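RNA-dependent RNA Polymerase (Bombyx mori cytoplasmic polyhedrosis virus, PDB 6TZ0) catalyses RNA-templated RNA synthesis, making plus strands by conservative transcription and the complementary minus strands during replication of the double-stranded viral genome. Local coordinates at residues D877-R882 and D895-Y900. Residues are numbered along the deposited sequence; the frame is centred on the assembly and turned at random.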
ATOM      1  N   ASP A 877      -7.734 -26.575  38.354  1.00 53.94           N
ATOM      2  CA  ASP A 877      -9.014 -26.095  38.859  1.00 53.94           C
ATOM      3  C   ASP A 877     -10.076 -27.186  38.789  1.00 53.94           C
ATOM      4  O   ASP A 877     -10.921 -27.289  39.683  1.00 53.94           O
ATOM      5  CB  ASP A 877      -9.448 -24.861  38.066  1.00 53.94           C
ATOM      6  CG  ASP A 877     -10.552 -24.075  38.747  1.00 53.94           C
ATOM      7  OD1 ASP A 877     -10.939 -24.420  39.880  1.00 53.94           O
ATOM      8  OD2 ASP A 877     -11.047 -23.105  38.136  1.00 53.94           O
ATOM      9  N   VAL A 878     -10.042 -28.018  37.742  1.00 55.00           N
ATOM     10  CA  VAL A 878     -10.958 -29.157  37.678  1.00 55.00           C
ATOM     11  C   VAL A 878     -10.603 -30.196  38.745  1.00 55.00           C
ATOM     12  O   VAL A 878     -11.489 -30.847  39.315  1.00 55.00           O
ATOM     13  CB  VAL A 878     -10.959 -29.732  36.244  1.00 55.00           C
ATOM     14  CG1 VAL A 878     -11.754 -31.013  36.138  1.00 55.00           C
ATOM     15  CG2 VAL A 878     -11.564 -28.729  35.294  1.00 55.00           C
ATOM     16  N   SER A 879      -9.326 -30.292  39.114  1.00 57.77           N
ATOM     17  CA  SER A 879      -8.844 -31.246  40.106  1.00 57.77           C
ATOM     18  C   SER A 879      -9.082 -30.805  41.559  1.00 57.77           C
ATOM     19  O   SER A 879      -8.444 -31.383  42.449  1.00 57.77           O
ATOM     20  CB  SER A 879      -7.353 -31.511  39.892  1.00 57.77           C
ATOM     21  OG  SER A 879      -7.121 -32.092  38.625  1.00 57.77           O
ATOM     22  N   ASN A 880      -9.969 -29.828  41.795  1.00 59.14           N
ATOM     23  CA  ASN A 880     -10.352 -29.314  43.117  1.00 59.14           C
ATOM     24  C   ASN A 880      -9.129 -28.785  43.872  1.00 59.14           C
ATOM     25  O   ASN A 880      -8.642 -29.364  44.843  1.00 59.14           O
ATOM     26  CB  ASN A 880     -11.122 -30.353  43.940  1.00 59.14           C
ATOM     27  CG  ASN A 880     -11.898 -29.725  45.083  1.00 59.14           C
ATOM     28  OD1 ASN A 880     -11.854 -28.513  45.290  1.00 59.14           O
ATOM     29  ND2 ASN A 880     -12.629 -30.547  45.822  1.00 59.14           N
ATOM     30  N   ILE A 881      -8.641 -27.664  43.346  1.00 56.72           N
ATOM     31  CA  ILE A 881      -7.389 -27.050  43.774  1.00 56.72           C
ATOM     32  C   ILE A 881      -7.448 -26.588  45.233  1.00 56.72           C
ATOM     33  O   ILE A 881      -6.433 -26.586  45.936  1.00 56.72           O
ATOM     34  CB  ILE A 881      -7.067 -25.912  42.788  1.00 56.72           C
ATOM     35  CG1 ILE A 881      -5.740 -25.225  43.063  1.00 56.72           C
ATOM     36  CG2 ILE A 881      -8.226 -24.944  42.678  1.00 56.72           C
ATOM     37  CD1 ILE A 881      -5.339 -24.389  41.901  1.00 56.72           C
ATOM     38  N   ARG A 882      -8.638 -26.230  45.724  1.00 61.77           N
ATOM     39  CA  ARG A 882      -8.799 -25.900  47.139  1.00 61.77           C
ATOM     40  C   ARG A 882      -8.588 -27.134  48.011  1.00 61.77           C
ATOM     41  O   ARG A 882      -7.884 -27.080  49.032  1.00 61.77           O
ATOM     42  CB  ARG A 882     -10.191 -25.294  47.349  1.00 61.77           C
ATOM     43  CG  ARG A 882     -10.499 -24.664  48.705  1.00 61.77           C
ATOM     44  CD  ARG A 882     -11.172 -25.651  49.659  1.00 61.77           C
ATOM     45  NE  ARG A 882     -12.359 -26.265  49.074  1.00 61.77           N
ATOM     46  CZ  ARG A 882     -12.889 -27.409  49.497  1.00 61.77           C
ATOM     47  NH1 ARG A 882     -12.330 -28.068  50.503  1.00 61.77           N
ATOM     48  NH2 ARG A 882     -13.970 -27.900  48.909  1.00 61.77           N
ATOM     49  N   ASP A 895      -8.287 -39.334  36.561  1.00 64.31           N
ATOM     50  CA  ASP A 895      -9.513 -40.048  36.215  1.00 64.31           C
ATOM     51  C   ASP A 895     -10.596 -39.079  35.754  1.00 64.31           C
ATOM     52  O   ASP A 895     -11.236 -39.291  34.715  1.00 64.31           O
ATOM     53  CB  ASP A 895      -9.988 -40.862  37.420  1.00 64.31           C
ATOM     54  CG  ASP A 895     -11.048 -41.894  37.066  1.00 64.31           C
ATOM     55  OD1 ASP A 895     -11.409 -42.037  35.878  1.00 64.31           O
ATOM     56  OD2 ASP A 895     -11.532 -42.569  37.998  1.00 64.31           O
ATOM     57  N   LEU A 896     -10.815 -38.008  36.519  1.00 61.11           N
ATOM     58  CA  LEU A 896     -11.792 -36.999  36.132  1.00 61.11           C
ATOM     59  C   LEU A 896     -11.340 -36.235  34.896  1.00 61.11           C
ATOM     60  O   LEU A 896     -12.170 -35.842  34.072  1.00 61.11           O
ATOM     61  CB  LEU A 896     -12.038 -36.049  37.300  1.00 61.11           C
ATOM     62  CG  LEU A 896     -13.125 -34.994  37.118  1.00 61.11           C
ATOM     63  CD1 LEU A 896     -14.435 -35.686  36.869  1.00 61.11           C
ATOM     64  CD2 LEU A 896     -13.221 -34.111  38.343  1.00 61.11           C
ATOM     65  N   LEU A 897     -10.031 -36.043  34.740  1.00 62.40           N
ATOM     66  CA  LEU A 897      -9.504 -35.400  33.544  1.00 62.40           C
ATOM     67  C   LEU A 897      -9.635 -36.306  32.324  1.00 62.40           C
ATOM     68  O   LEU A 897      -9.702 -35.817  31.193  1.00 62.40           O
ATOM     69  CB  LEU A 897      -8.039 -35.004  33.769  1.00 62.40           C
ATOM     70  CG  LEU A 897      -7.622 -33.664  34.401  1.00 62.40           C
ATOM     71  CD1 LEU A 897      -7.918 -32.525  33.482  1.00 62.40           C
ATOM     72  CD2 LEU A 897      -8.284 -33.382  35.736  1.00 62.40           C
ATOM     73  N   HIS A 898      -9.674 -37.624  32.540  1.00 64.86           N
ATOM     74  CA  HIS A 898      -9.909 -38.573  31.458  1.00 64.86           C
ATOM     75  C   HIS A 898     -11.379 -38.626  31.062  1.00 64.86           C
ATOM     76  O   HIS A 898     -11.699 -38.750  29.876  1.00 64.86           O
ATOM     77  CB  HIS A 898      -9.428 -39.965  31.872  1.00 64.86           C
ATOM     78  CG  HIS A 898      -9.671 -41.020  30.838  1.00 64.86           C
ATOM     79  ND1 HIS A 898      -8.896 -41.148  29.707  1.00 64.86           N
ATOM     80  CD2 HIS A 898     -10.617 -41.984  30.754  1.00 64.86           C
ATOM     81  CE1 HIS A 898      -9.348 -42.148  28.974  1.00 64.86           C
ATOM     82  NE2 HIS A 898     -10.392 -42.673  29.588  1.00 64.86           N
ATOM     83  N   GLU A 899     -12.282 -38.538  32.042  1.00 63.10           N
ATOM     84  CA  GLU A 899     -13.709 -38.647  31.747  1.00 63.10           C
ATOM     85  C   GLU A 899     -14.239 -37.427  31.002  1.00 63.10           C
ATOM     86  O   GLU A 899     -15.246 -37.528  30.295  1.00 63.10           O
ATOM     87  CB  GLU A 899     -14.484 -38.876  33.042  1.00 63.10           C
ATOM     88  CG  GLU A 899     -14.209 -40.244  33.641  1.00 63.10           C
ATOM     89  CD  GLU A 899     -14.860 -40.455  34.991  1.00 63.10           C
ATOM     90  OE1 GLU A 899     -15.419 -39.491  35.545  1.00 63.10           O
ATOM     91  OE2 GLU A 899     -14.806 -41.593  35.502  1.00 63.10           O
ATOM     92  N   TYR A 900     -13.586 -36.273  31.143  1.00 58.68           N
ATOM     93  CA  TYR A 900     -13.894 -35.129  30.297  1.00 58.68           C
ATOM     94  C   TYR A 900     -13.114 -35.131  28.992  1.00 58.68           C
ATOM     95  O   TYR A 900     -13.447 -34.360  28.090  1.00 58.68           O
ATOM     96  CB  TYR A 900     -13.611 -33.811  31.017  1.00 58.68           C
ATOM     97  CG  TYR A 900     -14.597 -33.397  32.078  1.00 58.68           C
ATOM     98  CD1 TYR A 900     -15.822 -32.855  31.733  1.00 58.68           C
ATOM     99  CD2 TYR A 900     -14.276 -33.488  33.423  1.00 58.68           C
ATOM    100  CE1 TYR A 900     -16.718 -32.455  32.700  1.00 58.68           C
ATOM    101  CE2 TYR A 900     -15.167 -33.089  34.395  1.00 58.68           C
ATOM    102  CZ  TYR A 900     -16.380 -32.572  34.030  1.00 58.68           C
ATOM    103  OH  TYR A 900     -17.262 -32.179  35.003  1.00 58.68           O
TER
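Val-878, on helix 873-878, presents one methyl group to the side chains of Leu-896, Leu-897 and Tyr-900. Its CG1 lies 4.1 Å from CD2 of Leu-896, 4.2 Å from CD2 of Leu-897 and 4.4 Å from CE2 of Tyr-900. With chi1 at 173°, CG1 extends opposite the backbone N and reaches across to the second helix, while CG2 turns back beside that N. The tyrosine ring receives the methyl obliquely. The ring has further partners in the same chain: it packs edge-to-face with Phe-850, and its OH is hydrogen-bonded to the backbone O of Glu-851.

Two further contacts set methyl groups against oxygen atoms. CD2 of Leu-896 also sits 3.8 Å from the carbonyl O of Val-878, so this one branch touches both backbone and side chain of the valine. CD2 of Leu-897 lies beside OG of Ser-879, at 3.4 Å. The hydroxyl finds its polar partners elsewhere, in hydrogen bonds to the O of Leu-875, one turn earlier in the helix, and to the N of Asp-893, just ahead of helix 894-899. The serine therefore links the end of helix 873-878 to the residue before helix 894-899.

After Asn-880, at the N-cap, the chain enters helix 881-886 and then returns to helix 894-899, within the C-terminal region of the polymerase and away from the annotated nucleotide and metal sites. Across the two segments themselves the chemistry is apolar and modest in area, consistent with van der Waals packing of buried methyl groups between the two segments, while Ser-879 and Tyr-900 make their hydrogen bonds with residues outside them.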